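Local atomic coordinates of phosphonomutase (Burkholderia cenocepacia J2315, PDB entry 4MG4), a protein that belongs to the phosphonomutase family and folds as a closed eight-stranded beta/alpha barrel of the TIM type, found with a second copy of itself in the assembly. Residues 110-115 with 151-156; 103-108 with 145-150; 29-34 with 239-244; 37-42 with 83-88; 122-127 with 160-165. One frame throughout, in Å; residues are numbered along the deposited sequence.

Contact 1. Residues 110-115 with 151-156; sequences MSIRAG and AGVDYF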
# COMPACT_ATOMS: atom_id res chain seq x y z
N MET A 110 6.81 -10.11 -20.41
CA MET A 110 7.35 -9.37 -19.27
C MET A 110 6.77 -9.83 -17.92
O MET A 110 7.48 -9.88 -16.92
CB MET A 110 7.16 -7.88 -19.48
CG MET A 110 7.89 -7.50 -20.73
SD MET A 110 9.63 -7.21 -20.41
CE MET A 110 10.69 -8.54 -20.02
N SER A 111 5.48 -10.21 -17.90
CA SER A 111 4.87 -10.70 -16.67
C SER A 111 5.54 -11.97 -16.22
O SER A 111 5.70 -12.20 -15.03
CB SER A 111 3.35 -10.87 -16.81
OG SER A 111 3.04 -12.07 -17.54
N ILE A 112 5.94 -12.81 -17.17
CA ILE A 112 6.60 -14.08 -16.89
C ILE A 112 8.00 -13.83 -16.33
O ILE A 112 8.42 -14.44 -15.33
CB ILE A 112 6.63 -14.95 -18.17
CG1 ILE A 112 5.19 -15.46 -18.47
CG2 ILE A 112 7.55 -16.11 -17.98
CD1 ILE A 112 4.98 -16.03 -19.84
N ARG A 113 8.71 -12.89 -16.98
CA ARG A 113 10.04 -12.45 -16.50
C ARG A 113 9.97 -11.89 -15.07
O ARG A 113 10.90 -12.13 -14.27
CB ARG A 113 10.65 -11.44 -17.47
CG ARG A 113 10.94 -12.12 -18.78
CD ARG A 113 11.20 -11.11 -19.87
NE ARG A 113 11.32 -11.75 -21.16
CZ ARG A 113 10.84 -11.31 -22.30
NH1 ARG A 113 10.22 -10.14 -22.44
NH2 ARG A 113 11.02 -12.08 -23.38
N ALA A 114 8.86 -11.22 -14.74
CA ALA A 114 8.59 -10.67 -13.40
C ALA A 114 8.18 -11.75 -12.37
O ALA A 114 8.21 -11.48 -11.18
CB ALA A 114 7.52 -9.59 -13.51
N GLY A 115 7.87 -12.96 -12.82
CA GLY A 115 7.64 -14.12 -12.01
C GLY A 115 6.18 -14.49 -11.80
O GLY A 115 5.89 -15.38 -10.96
N ALA A 151 8.21 -19.12 -23.83
CA ALA A 151 8.91 -19.11 -22.55
C ALA A 151 9.04 -20.51 -21.89
O ALA A 151 9.80 -20.66 -20.93
CB ALA A 151 8.23 -18.13 -21.60
N GLY A 152 8.29 -21.48 -22.36
CA GLY A 152 8.34 -22.84 -21.83
C GLY A 152 7.75 -22.91 -20.45
O GLY A 152 8.15 -23.74 -19.64
N VAL A 153 6.81 -22.02 -20.14
CA VAL A 153 6.26 -22.00 -18.80
C VAL A 153 4.80 -22.47 -18.76
O VAL A 153 4.07 -22.31 -19.74
CB VAL A 153 6.34 -20.60 -18.16
CG1 VAL A 153 7.79 -20.20 -17.87
CG2 VAL A 153 5.65 -19.55 -18.99
N ASP A 154 4.41 -22.99 -17.60
CA ASP A 154 3.01 -23.40 -17.29
C ASP A 154 2.33 -22.13 -16.76
O ASP A 154 2.59 -21.67 -15.64
CB ASP A 154 3.04 -24.49 -16.24
CG ASP A 154 1.73 -25.19 -16.04
OD1 ASP A 154 0.70 -24.66 -16.46
OD2 ASP A 154 1.76 -26.30 -15.44
N TYR A 155 1.51 -21.52 -17.62
CA TYR A 155 1.02 -20.15 -17.39
C TYR A 155 -0.45 -20.08 -17.72
O TYR A 155 -0.88 -20.55 -18.79
CB TYR A 155 1.76 -19.18 -18.30
CG TYR A 155 1.47 -17.70 -18.13
CD1 TYR A 155 2.20 -16.92 -17.26
CD2 TYR A 155 0.48 -17.07 -18.85
CE1 TYR A 155 1.95 -15.53 -17.14
CE2 TYR A 155 0.25 -15.70 -18.77
CZ TYR A 155 0.99 -14.93 -17.90
OH TYR A 155 0.80 -13.56 -17.79
N PHE A 156 -1.22 -19.55 -16.79
CA PHE A 156 -2.69 -19.58 -16.86
C PHE A 156 -3.22 -18.23 -17.37
O PHE A 156 -3.18 -17.19 -16.66
CB PHE A 156 -3.24 -19.96 -15.50
CG PHE A 156 -4.69 -20.35 -15.49
CD1 PHE A 156 -5.69 -19.38 -15.59
CD2 PHE A 156 -5.05 -21.66 -15.35
CE1 PHE A 156 -7.04 -19.74 -15.59
CE2 PHE A 156 -6.41 -22.02 -15.36
CZ PHE A 156 -7.38 -21.06 -15.49
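Tyr155 reaches Ser111 with its hydroxyl while Ile112 lies across its ring, so the tyrosine takes part in both the polar and the apolar side of the contact, the latter shared with Val153 and Ala151. The loop 151-156, an alpha-to-beta connection of the barrel, swings past the last turn of helix 101-113 on its way into strand 156-160. With CG opposite the backbone N (chi1 -175°), the ring is carried toward the helix, and Tyr155 OH donates to Ser111 OG over 2.7 Å. Ser111 holds its oxygen between N and the carbonyl carbon (chi1 77°), a setting in which OG also bonds Ile108 O one turn back. Ile112 works with every branch. CD1 sits over one face of the Tyr155 ring, off toward the rim and 4.2 Å from the centroid, a CH-pi contact; CG1 comes to 3.5 Å from Tyr155 CE1; and CG2 meets Ala151 CB at 4.2 Å. Val153 closes in from the loop, its CG2 3.7 Å from Ile112 CD1. Gly152, with positive phi, ends helix 134-150 in a Schellman motif. The chemistry implies a short chain of hydrogen bonds from phenol to serine to the carbonyl of Ile108: Ser111 OG has two partners, and the isoleucine against the ring, together with the bond at its OH, should restrict how the buried tyrosine can turn.

Contact 2. Residues 103-108 with 145-150; sequences DVAETI and RQAADR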
# COMPACT_ATOMS: atom_id res chain seq x y z
N ASP A 103 2.18 -6.57 -29.20
CA ASP A 103 2.43 -5.73 -28.05
C ASP A 103 1.94 -6.39 -26.77
O ASP A 103 2.61 -6.36 -25.72
CB ASP A 103 1.82 -4.35 -28.20
CG ASP A 103 2.31 -3.63 -29.48
OD1 ASP A 103 3.54 -3.63 -29.69
OD2 ASP A 103 1.48 -3.12 -30.28
N VAL A 104 0.77 -7.03 -26.88
CA VAL A 104 0.24 -7.81 -25.77
C VAL A 104 1.18 -9.00 -25.49
O VAL A 104 1.40 -9.39 -24.35
CB VAL A 104 -1.18 -8.28 -26.10
CG1 VAL A 104 -1.70 -9.23 -25.02
CG2 VAL A 104 -2.12 -7.11 -26.28
N ALA A 105 1.73 -9.63 -26.51
CA ALA A 105 2.68 -10.74 -26.28
C ALA A 105 3.85 -10.28 -25.45
O ALA A 105 4.27 -10.99 -24.53
CB ALA A 105 3.17 -11.29 -27.60
N GLU A 106 4.39 -9.09 -25.77
CA GLU A 106 5.51 -8.51 -24.99
C GLU A 106 5.09 -8.33 -23.52
O GLU A 106 5.81 -8.64 -22.61
CB GLU A 106 5.99 -7.19 -25.57
CG GLU A 106 7.11 -6.52 -24.78
CD GLU A 106 7.66 -5.24 -25.46
OE1 GLU A 106 7.99 -5.27 -26.64
OE2 GLU A 106 7.80 -4.21 -24.78
N THR A 107 3.92 -7.81 -23.29
CA THR A 107 3.41 -7.63 -21.93
C THR A 107 3.38 -8.95 -21.16
O THR A 107 3.79 -9.06 -20.02
CB THR A 107 2.03 -6.95 -21.96
OG1 THR A 107 2.16 -5.63 -22.52
CG2 THR A 107 1.43 -6.84 -20.55
N ILE A 108 2.81 -9.99 -21.77
CA ILE A 108 2.75 -11.28 -21.13
C ILE A 108 4.16 -11.81 -20.87
O ILE A 108 4.47 -12.33 -19.80
CB ILE A 108 2.02 -12.31 -22.02
CG1 ILE A 108 0.59 -11.85 -22.17
CG2 ILE A 108 2.29 -13.76 -21.59
CD1 ILE A 108 -0.18 -12.10 -21.02
N ARG A 145 -0.68 -16.52 -25.52
CA ARG A 145 -0.46 -17.96 -25.40
C ARG A 145 0.87 -18.30 -26.04
O ARG A 145 1.70 -19.03 -25.49
CB ARG A 145 -1.58 -18.74 -26.10
CG ARG A 145 -1.36 -20.23 -26.28
CD ARG A 145 -1.72 -20.99 -25.02
NE ARG A 145 -0.83 -20.80 -23.89
CZ ARG A 145 -1.23 -20.69 -22.61
NH1 ARG A 145 -2.53 -20.61 -22.27
NH2 ARG A 145 -0.31 -20.61 -21.65
N GLN A 146 1.08 -17.71 -27.21
CA GLN A 146 2.32 -17.97 -27.91
C GLN A 146 3.54 -17.49 -27.13
O GLN A 146 4.56 -18.21 -27.08
CB GLN A 146 2.24 -17.42 -29.35
CG GLN A 146 3.53 -17.57 -30.11
CD GLN A 146 3.39 -17.03 -31.52
OE1 GLN A 146 3.15 -15.82 -31.72
NE2 GLN A 146 3.49 -17.91 -32.49
N ALA A 147 3.46 -16.31 -26.51
CA ALA A 147 4.50 -15.79 -25.70
C ALA A 147 4.79 -16.71 -24.51
O ALA A 147 5.93 -17.00 -24.18
CB ALA A 147 4.16 -14.38 -25.23
N ALA A 148 3.73 -17.15 -23.84
CA ALA A 148 3.92 -18.09 -22.73
C ALA A 148 4.52 -19.43 -23.19
O ALA A 148 5.36 -19.99 -22.49
CB ALA A 148 2.59 -18.32 -22.02
N ASP A 149 4.07 -19.93 -24.32
CA ASP A 149 4.53 -21.21 -24.86
C ASP A 149 5.99 -21.11 -25.24
O ASP A 149 6.78 -22.00 -24.91
CB ASP A 149 3.68 -21.62 -26.05
CG ASP A 149 2.29 -22.10 -25.67
OD1 ASP A 149 1.92 -22.20 -24.47
OD2 ASP A 149 1.51 -22.38 -26.59
N ARG A 150 6.38 -19.98 -25.84
CA ARG A 150 7.81 -19.75 -26.16
C ARG A 150 8.72 -19.68 -24.93
O ARG A 150 9.88 -20.15 -24.97
CB ARG A 150 7.97 -18.46 -26.92
CG ARG A 150 7.49 -18.56 -28.35
CD ARG A 150 8.00 -17.34 -29.12
NE ARG A 150 7.44 -16.08 -28.59
CZ ARG A 150 6.45 -15.39 -29.17
NH1 ARG A 150 5.92 -15.80 -30.31
NH2 ARG A 150 6.03 -14.26 -28.62
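Ala105 and Ala147 bring the two helices together with no more than a methyl on each side. Their CB atoms are 4.0 Å apart, and Ala147 CB also rests 3.5 Å from Ala105 O, so it presses against the partner's backbone as well as its side chain. The short helical segments approach to 8.4 Å between axes, running in the same general sense at a crossing angle of -42°. This is how consecutive outer helices of a TIM barrel lie: helix 101-113 precedes strand 118-122, helix 134-150 follows it, and both pack around the sheet. Toward that sheet the packing continues through Ile108, whose CG2, opposite the backbone N, comes to 4.1 Å from Ala147 CB; Ile108 also touches Cys119 of the strand and Tyr155. The solvent side is looser. There Arg150 curls back over its own helix, one guanidinium face above Gln146 O and Ala147 N, and meets the other helix edge-on, its NH2 4.2 Å from Ala105 CB. Arg145 heads off the other way, its NE meeting Asp149 OD1 of the same helix from above the carboxylate plane in a 3.1 Å salt bridge, while its NH1 pairs with Asp193.

Contact 3. Residues 29-34 with 239-244; sequences ALFNVW and ISHGPY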
# COMPACT_ATOMS: atom_id res chain seq x y z
N ALA A 29 -10.45 -19.38 -4.39
CA ALA A 29 -10.84 -18.05 -3.97
C ALA A 29 -9.58 -17.17 -3.85
O ALA A 29 -8.60 -17.53 -3.16
CB ALA A 29 -11.55 -18.11 -2.64
N LEU A 30 -9.62 -16.04 -4.51
CA LEU A 30 -8.45 -15.13 -4.60
C LEU A 30 -8.81 -13.80 -4.04
O LEU A 30 -9.88 -13.28 -4.30
CB LEU A 30 -7.98 -14.89 -6.06
CG LEU A 30 -7.36 -16.14 -6.71
CD1 LEU A 30 -7.05 -15.87 -8.19
CD2 LEU A 30 -6.15 -16.63 -5.94
N PHE A 31 -7.85 -13.19 -3.32
CA PHE A 31 -7.95 -11.83 -2.81
C PHE A 31 -6.81 -11.06 -3.46
O PHE A 31 -5.66 -11.59 -3.62
CB PHE A 31 -7.83 -11.81 -1.27
CG PHE A 31 -8.84 -12.66 -0.63
CD1 PHE A 31 -10.09 -12.18 -0.42
CD2 PHE A 31 -8.57 -14.01 -0.40
CE1 PHE A 31 -11.07 -12.97 0.13
CE2 PHE A 31 -9.55 -14.81 0.15
CZ PHE A 31 -10.80 -14.30 0.38
N ASN A 32 -7.17 -9.89 -3.99
CA ASN A 32 -6.22 -9.09 -4.73
C ASN A 32 -5.34 -8.30 -3.76
O ASN A 32 -5.87 -7.62 -2.88
CB ASN A 32 -6.92 -8.11 -5.66
CG ASN A 32 -7.60 -8.77 -6.81
OD1 ASN A 32 -7.27 -9.92 -7.14
ND2 ASN A 32 -8.56 -8.08 -7.40
N VAL A 33 -4.04 -8.46 -3.90
CA VAL A 33 -3.03 -7.73 -3.13
C VAL A 33 -2.42 -6.67 -4.06
O VAL A 33 -2.56 -6.72 -5.27
CB VAL A 33 -1.99 -8.64 -2.47
CG1 VAL A 33 -2.67 -9.60 -1.49
CG2 VAL A 33 -1.19 -9.43 -3.53
N TRP A 34 -1.74 -5.71 -3.46
CA TRP A 34 -1.28 -4.51 -4.15
C TRP A 34 0.14 -4.09 -3.80
O TRP A 34 0.63 -3.11 -4.35
CB TRP A 34 -2.27 -3.36 -3.92
CG TRP A 34 -2.41 -3.06 -2.48
CD1 TRP A 34 -1.68 -2.15 -1.74
CD2 TRP A 34 -3.34 -3.64 -1.58
NE1 TRP A 34 -2.10 -2.14 -0.44
CE2 TRP A 34 -3.14 -3.03 -0.31
CE3 TRP A 34 -4.35 -4.60 -1.69
CZ2 TRP A 34 -3.86 -3.40 0.80
CZ3 TRP A 34 -5.05 -4.97 -0.58
CH2 TRP A 34 -4.84 -4.33 0.64
N ILE A 239 -13.22 -17.78 -7.77
CA ILE A 239 -13.99 -16.68 -7.22
C ILE A 239 -13.04 -15.48 -6.93
O ILE A 239 -12.01 -15.67 -6.27
CB ILE A 239 -14.73 -17.09 -5.94
CG1 ILE A 239 -15.81 -18.11 -6.30
CG2 ILE A 239 -15.32 -15.86 -5.27
CD1 ILE A 239 -16.45 -18.78 -5.14
N SER A 240 -13.40 -14.33 -7.46
CA SER A 240 -12.72 -13.04 -7.35
C SER A 240 -13.52 -12.08 -6.53
O SER A 240 -14.74 -12.23 -6.38
CB SER A 240 -12.63 -12.40 -8.81
OG SER A 240 -11.85 -13.17 -9.51
N HIS A 241 -12.80 -11.11 -5.95
CA HIS A 241 -13.46 -10.08 -5.11
C HIS A 241 -13.15 -8.64 -5.53
O HIS A 241 -13.56 -7.65 -4.84
CB HIS A 241 -13.06 -10.32 -3.63
CG HIS A 241 -13.47 -11.66 -3.10
ND1 HIS A 241 -12.64 -12.77 -3.14
CD2 HIS A 241 -14.64 -12.10 -2.56
CE1 HIS A 241 -13.27 -13.82 -2.63
NE2 HIS A 241 -14.48 -13.43 -2.25
N GLY A 242 -12.45 -8.46 -6.66
CA GLY A 242 -12.06 -7.11 -7.10
C GLY A 242 -11.36 -6.35 -6.00
O GLY A 242 -10.56 -6.90 -5.26
N PRO A 243 -11.64 -5.04 -5.92
CA PRO A 243 -10.86 -4.24 -4.94
C PRO A 243 -11.42 -4.27 -3.53
O PRO A 243 -10.98 -3.48 -2.68
CB PRO A 243 -10.96 -2.83 -5.50
CG PRO A 243 -12.27 -2.80 -6.17
CD PRO A 243 -12.50 -4.19 -6.76
N TYR A 244 -12.34 -5.17 -3.22
CA TYR A 244 -12.88 -5.28 -1.85
C TYR A 244 -11.85 -5.36 -0.71
O TYR A 244 -11.99 -4.60 0.28
CB TYR A 244 -13.83 -6.47 -1.80
CG TYR A 244 -14.43 -6.75 -0.43
CD1 TYR A 244 -15.50 -6.02 0.01
CD2 TYR A 244 -13.97 -7.78 0.34
CE1 TYR A 244 -16.08 -6.26 1.24
CE2 TYR A 244 -14.55 -8.04 1.58
CZ TYR A 244 -15.60 -7.28 2.01
OH TYR A 244 -16.20 -7.57 3.23
O HOH W 1 -10.10 -11.38 -6.07
O HOH W 2 -9.87 -9.30 -4.30
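The TIM barrel closes where Ala29 of the first strand pairs with Ile239 of the eighth, a parallel bridge with CA atoms 4.7 Å apart. Leu30 N gives one of the joining bonds, 3.0 Å to Ile239 O. Beyond it the two strands splay, and His241 takes over: its ND1 donates to Leu30 O at 3.0 Å, with the oxygen in the plane of the imidazole, although the nitrogen stands 37° out of the carbonyl plane. Because a carbonyl can only accept, ND1 carries the hydrogen, and the bond should help hold the ring's rotation. Phe31 sets off away from the eighth strand, but with chi1 at -57° its ring returns alongside His241; the planes are within 4° of parallel yet so slid apart that they barely overlap, Phe31 CE1 lying over a face of the imidazole, toward its rim. Further out, two waters fill in for strand bonds. Water 1 donates to Leu30 O at 2.6 Å and accepts from His241 N at 2.7 Å; water 2 accepts from Asn32 N at 2.8 Å and donates to Gly242 O at 2.7 Å. A type II' turn from His241 to Tyr244 then leads into helix 244-259, where Tyr244 packs on Leu256 of the second subunit, as Phe31 does on its Gly260. Gly242 N, unlike its carbonyl, is buried here with no partner in the model.

Contact 4. Residues 37-42 with 83-88; sequences GSARVV and RATDLP
Helix 36-44 passes the frayed end of helix 71-84 with Arg40 CA 6.2 Å from Ala84 CA, just where the 83-88 segment turns off toward strand 89-92. On the inner side Ala39 CB faces Ala84 CB at 4.3 Å, and Thr85 CG2 tucks in 3.7 Å from Ala39 O. Arg40 leaves its helix with CG opposite the backbone N, then bends at chi2 and chi3 (36° and 75°), which folds the guanidinium over the loop. Here, between neighbouring outer helices of the beta/alpha barrel, that arginine bridges the gap: NH2 gives a weak, bent bond to Ala84 O (3.0 Å), one face is covered at its centre by Thr85 CG2, and NH1 is salt-bridged to Asp44. Water 4, in the guanidinium plane, accepts from Arg40 NE at 3.1 Å and donates to Ala84 O. Thr85 itself is held by an ST turn, its OG1 accepting from Leu87 N at 3.0 Å. Val41, pointing away from the 83-88 segment, packs against Met250 of the second subunit.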
# COMPACT_ATOMS: atom_id res chain seq x y z
N GLY A 37 3.73 -5.96 1.36
CA GLY A 37 3.18 -6.11 2.71
C GLY A 37 1.84 -6.83 2.70
O GLY A 37 1.59 -7.72 3.53
N SER A 38 0.96 -6.41 1.78
CA SER A 38 -0.37 -6.99 1.66
C SER A 38 -0.28 -8.45 1.18
O SER A 38 -1.05 -9.33 1.62
CB SER A 38 -1.31 -6.14 0.80
OG SER A 38 -0.80 -5.82 -0.50
N ALA A 39 0.68 -8.71 0.31
CA ALA A 39 0.93 -10.09 -0.14
C ALA A 39 1.29 -11.00 1.01
O ALA A 39 0.74 -12.12 1.14
CB ALA A 39 2.04 -10.12 -1.17
N ARG A 40 2.24 -10.55 1.83
CA ARG A 40 2.64 -11.30 3.02
C ARG A 40 1.51 -11.54 4.00
O ARG A 40 1.32 -12.68 4.50
CB ARG A 40 3.81 -10.60 3.70
CG ARG A 40 4.34 -11.28 4.97
CD ARG A 40 4.31 -12.81 4.94
NE ARG A 40 5.34 -13.41 4.11
CZ ARG A 40 5.36 -14.70 3.74
NH1 ARG A 40 4.38 -15.54 4.11
NH2 ARG A 40 6.36 -15.16 2.99
N VAL A 41 0.72 -10.51 4.26
CA VAL A 41 -0.46 -10.66 5.15
C VAL A 41 -1.47 -11.67 4.63
O VAL A 41 -1.97 -12.53 5.39
CB VAL A 41 -1.14 -9.31 5.37
CG1 VAL A 41 -2.55 -9.46 5.96
CG2 VAL A 41 -0.26 -8.42 6.23
N VAL A 42 -1.76 -11.61 3.33
CA VAL A 42 -2.72 -12.55 2.73
C VAL A 42 -2.17 -13.99 2.75
O VAL A 42 -2.94 -14.94 3.03
CB VAL A 42 -3.17 -12.08 1.34
CG1 VAL A 42 -4.01 -13.15 0.65
CG2 VAL A 42 -3.98 -10.79 1.47
N ARG A 83 8.30 -11.76 -5.00
CA ARG A 83 9.37 -12.18 -4.13
C ARG A 83 9.01 -12.20 -2.63
O ARG A 83 9.72 -12.79 -1.84
CB ARG A 83 10.65 -11.44 -4.47
CG ARG A 83 10.80 -10.07 -3.94
CD ARG A 83 12.22 -9.65 -4.32
NE ARG A 83 12.42 -8.21 -4.29
CZ ARG A 83 12.53 -7.43 -5.36
NH1 ARG A 83 12.44 -7.92 -6.60
NH2 ARG A 83 12.73 -6.13 -5.19
N ALA A 84 7.87 -11.64 -2.26
CA ALA A 84 7.42 -11.58 -0.87
C ALA A 84 6.94 -12.89 -0.32
O ALA A 84 6.94 -13.09 0.89
CB ALA A 84 6.32 -10.55 -0.75
N THR A 85 6.48 -13.80 -1.19
CA THR A 85 5.96 -15.07 -0.71
C THR A 85 6.32 -16.17 -1.71
O THR A 85 6.74 -15.88 -2.86
CB THR A 85 4.44 -15.08 -0.40
OG1 THR A 85 3.69 -15.57 -1.52
CG2 THR A 85 3.88 -13.71 0.13
N ASP A 86 6.13 -17.42 -1.26
CA ASP A 86 6.35 -18.61 -2.06
C ASP A 86 5.09 -19.06 -2.83
O ASP A 86 5.09 -20.10 -3.55
CB ASP A 86 6.82 -19.76 -1.14
CG ASP A 86 8.20 -19.50 -0.56
OD1 ASP A 86 9.05 -19.00 -1.33
OD2 ASP A 86 8.44 -19.77 0.64
N LEU A 87 4.01 -18.31 -2.71
CA LEU A 87 2.77 -18.68 -3.39
C LEU A 87 2.80 -18.35 -4.87
O LEU A 87 3.49 -17.42 -5.33
CB LEU A 87 1.55 -18.00 -2.77
CG LEU A 87 1.22 -18.28 -1.27
CD1 LEU A 87 0.02 -17.49 -0.82
CD2 LEU A 87 0.96 -19.79 -1.11
N PRO A 88 2.04 -19.11 -5.67
CA PRO A 88 1.82 -18.70 -7.05
C PRO A 88 1.08 -17.36 -7.12
O PRO A 88 0.13 -17.16 -6.36
CB PRO A 88 0.90 -19.80 -7.62
CG PRO A 88 0.93 -20.90 -6.61
CD PRO A 88 1.19 -20.25 -5.31
O HOH W 3 4.74 -17.77 1.44
O HOH W 4 7.11 -11.02 3.25

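Contact 5. Residues 122-127 with 160-165; sequences EDSFPS and RTDVFF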
# COMPACT_ATOMS: atom_id res chain seq x y z
N GLU A 122 -8.28 -8.83 -20.53
CA GLU A 122 -9.63 -8.36 -20.72
C GLU A 122 -9.89 -7.91 -22.16
O GLU A 122 -8.99 -7.34 -22.83
CB GLU A 122 -9.79 -7.16 -19.76
CG GLU A 122 -11.15 -6.59 -19.58
CD GLU A 122 -11.14 -5.50 -18.49
OE1 GLU A 122 -10.11 -5.44 -17.75
OE2 GLU A 122 -12.17 -4.79 -18.32
N ASP A 123 -11.14 -8.06 -22.60
CA ASP A 123 -11.52 -7.88 -24.00
C ASP A 123 -12.15 -6.52 -24.32
O ASP A 123 -12.87 -6.40 -25.29
CB ASP A 123 -12.40 -9.06 -24.44
CG ASP A 123 -13.75 -9.11 -23.78
OD1 ASP A 123 -14.06 -8.30 -22.87
OD2 ASP A 123 -14.51 -10.03 -24.16
N SER A 124 -11.86 -5.51 -23.52
CA SER A 124 -12.40 -4.19 -23.73
C SER A 124 -11.28 -3.24 -24.12
O SER A 124 -10.08 -3.46 -23.87
CB SER A 124 -13.12 -3.71 -22.49
OG SER A 124 -12.21 -3.66 -21.41
N PHE A 125 -11.70 -2.20 -24.84
CA PHE A 125 -10.80 -1.07 -25.17
C PHE A 125 -10.65 -0.16 -23.98
O PHE A 125 -11.64 0.26 -23.38
CB PHE A 125 -11.35 -0.24 -26.32
CG PHE A 125 -11.30 -0.88 -27.64
CD1 PHE A 125 -10.10 -0.96 -28.35
CD2 PHE A 125 -12.47 -1.35 -28.24
CE1 PHE A 125 -10.08 -1.57 -29.59
CE2 PHE A 125 -12.45 -1.95 -29.48
CZ PHE A 125 -11.24 -2.06 -30.15
N PRO A 126 -9.41 0.15 -23.61
CA PRO A 126 -9.27 1.16 -22.57
C PRO A 126 -9.73 2.56 -23.05
O PRO A 126 -10.19 3.33 -22.21
CB PRO A 126 -7.78 1.11 -22.20
CG PRO A 126 -7.11 0.45 -23.34
CD PRO A 126 -8.11 -0.42 -24.02
N SER A 127 -9.71 2.85 -24.36
CA SER A 127 -10.20 4.16 -24.89
C SER A 127 -11.70 4.46 -24.70
O SER A 127 -12.08 5.61 -24.39
CB SER A 127 -9.83 4.35 -26.38
OG SER A 127 -10.72 3.68 -27.28
N ARG A 160 -10.85 -12.47 -19.45
CA ARG A 160 -11.95 -11.72 -18.92
C ARG A 160 -12.79 -11.17 -20.05
O ARG A 160 -12.26 -10.59 -21.00
CB ARG A 160 -11.40 -10.54 -18.13
CG ARG A 160 -12.49 -9.63 -17.65
CD ARG A 160 -11.98 -8.58 -16.68
NE ARG A 160 -12.97 -7.54 -16.51
CZ ARG A 160 -13.04 -6.71 -15.44
NH1 ARG A 160 -12.20 -6.84 -14.42
NH2 ARG A 160 -14.00 -5.78 -15.40
N THR A 161 -14.08 -11.41 -19.99
CA THR A 161 -15.01 -10.81 -20.94
C THR A 161 -15.91 -9.84 -20.22
O THR A 161 -16.39 -10.14 -19.11
CB THR A 161 -15.84 -11.82 -21.76
OG1 THR A 161 -16.61 -11.09 -22.71
CG2 THR A 161 -16.75 -12.70 -20.94
N ASP A 162 -16.09 -8.66 -20.81
CA ASP A 162 -16.92 -7.63 -20.20
C ASP A 162 -18.36 -7.60 -20.66
O ASP A 162 -19.05 -6.61 -20.38
CB ASP A 162 -16.23 -6.30 -20.36
CG ASP A 162 -15.06 -6.12 -19.41
OD1 ASP A 162 -14.94 -6.81 -18.38
OD2 ASP A 162 -14.24 -5.23 -19.69
N VAL A 163 -18.85 -8.64 -21.32
CA VAL A 163 -20.24 -8.66 -21.83
C VAL A 163 -21.22 -8.27 -20.75
O VAL A 163 -22.12 -7.43 -20.99
CB VAL A 163 -20.62 -10.03 -22.44
CG1 VAL A 163 -22.12 -10.12 -22.78
CG2 VAL A 163 -19.81 -10.26 -23.69
N PHE A 164 -21.12 -8.92 -19.59
CA PHE A 164 -22.11 -8.66 -18.52
C PHE A 164 -21.72 -7.42 -17.74
O PHE A 164 -22.58 -6.68 -17.28
CB PHE A 164 -22.26 -9.88 -17.58
CG PHE A 164 -23.16 -10.95 -18.11
CD1 PHE A 164 -24.52 -10.88 -17.99
CD2 PHE A 164 -22.65 -12.02 -18.72
CE1 PHE A 164 -25.32 -11.89 -18.49
CE2 PHE A 164 -23.44 -13.08 -19.19
CZ PHE A 164 -24.79 -12.98 -19.09
N PHE A 165 -20.42 -7.18 -17.62
CA PHE A 165 -19.86 -6.15 -16.77
C PHE A 165 -20.32 -4.77 -17.25
O PHE A 165 -20.64 -3.89 -16.43
CB PHE A 165 -18.31 -6.23 -16.82
CG PHE A 165 -17.64 -5.21 -15.92
CD1 PHE A 165 -17.72 -5.40 -14.55
CD2 PHE A 165 -16.95 -4.13 -16.43
CE1 PHE A 165 -17.14 -4.48 -13.70
CE2 PHE A 165 -16.38 -3.20 -15.57
CZ PHE A 165 -16.47 -3.39 -14.21
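Asp123 OD2 is gripped by two hydroxyls, Thr161 OG1 at 2.8 Å and Tyr187 OH from helix 174-190. The other oxygen, OD1, takes backbone Asp162 N at 2.9 Å, so both oxygens clasp the 160-165 segment, Thr161 OG1 and Asp162 N each approaching on the syn side. Asp123 CG stands between N and the carbonyl carbon (chi1 67°), bringing the carboxylate across. These residues follow strands 118-122 and 156-160 at the carboxyl end of the barrel, where TIM barrels carry their active sites; Glu122 and Arg160 form the last parallel bridge between these strands. Their side chains run side by side, the Glu122 carboxylate stacked 18° from parallel over one guanidinium face, charges attracting with no N-H aimed at it. Arg160 NE points instead at Asp162 OD1 (2.8 Å), in plane and on its syn lone pair, and NH2 lies over the centre of the Phe165 ring. Asp162 OD2 accepts from Ser124 OG at 3.1 Å and approaches Glu122 OE2 to 2.5 Å, the carboxylate planes nearly perpendicular.

All five contacts belong to one barrel. Contact 3 joins its first and last strands, and the loop it closes encloses the other four. Within that loop contact 4 comes first in the chain; contacts 1, 2 and 5 follow, their segments alternating around strands 118-122 and 156-160. Contacts 1 and 2 share helix 101-113, have centres about 9 Å apart and touch, for instance through Tyr155 and Arg145. Contacts 3 and 4 touch too, Val33 packing on helix 36-44, and both meet the second subunit. Contacts 4 and 5, about 28 Å apart between centres, sit on opposite sides of the chain's centre. The closed sheet thus carries a helical layer outside, part of it facing the second subunit, and loops at its strand ends.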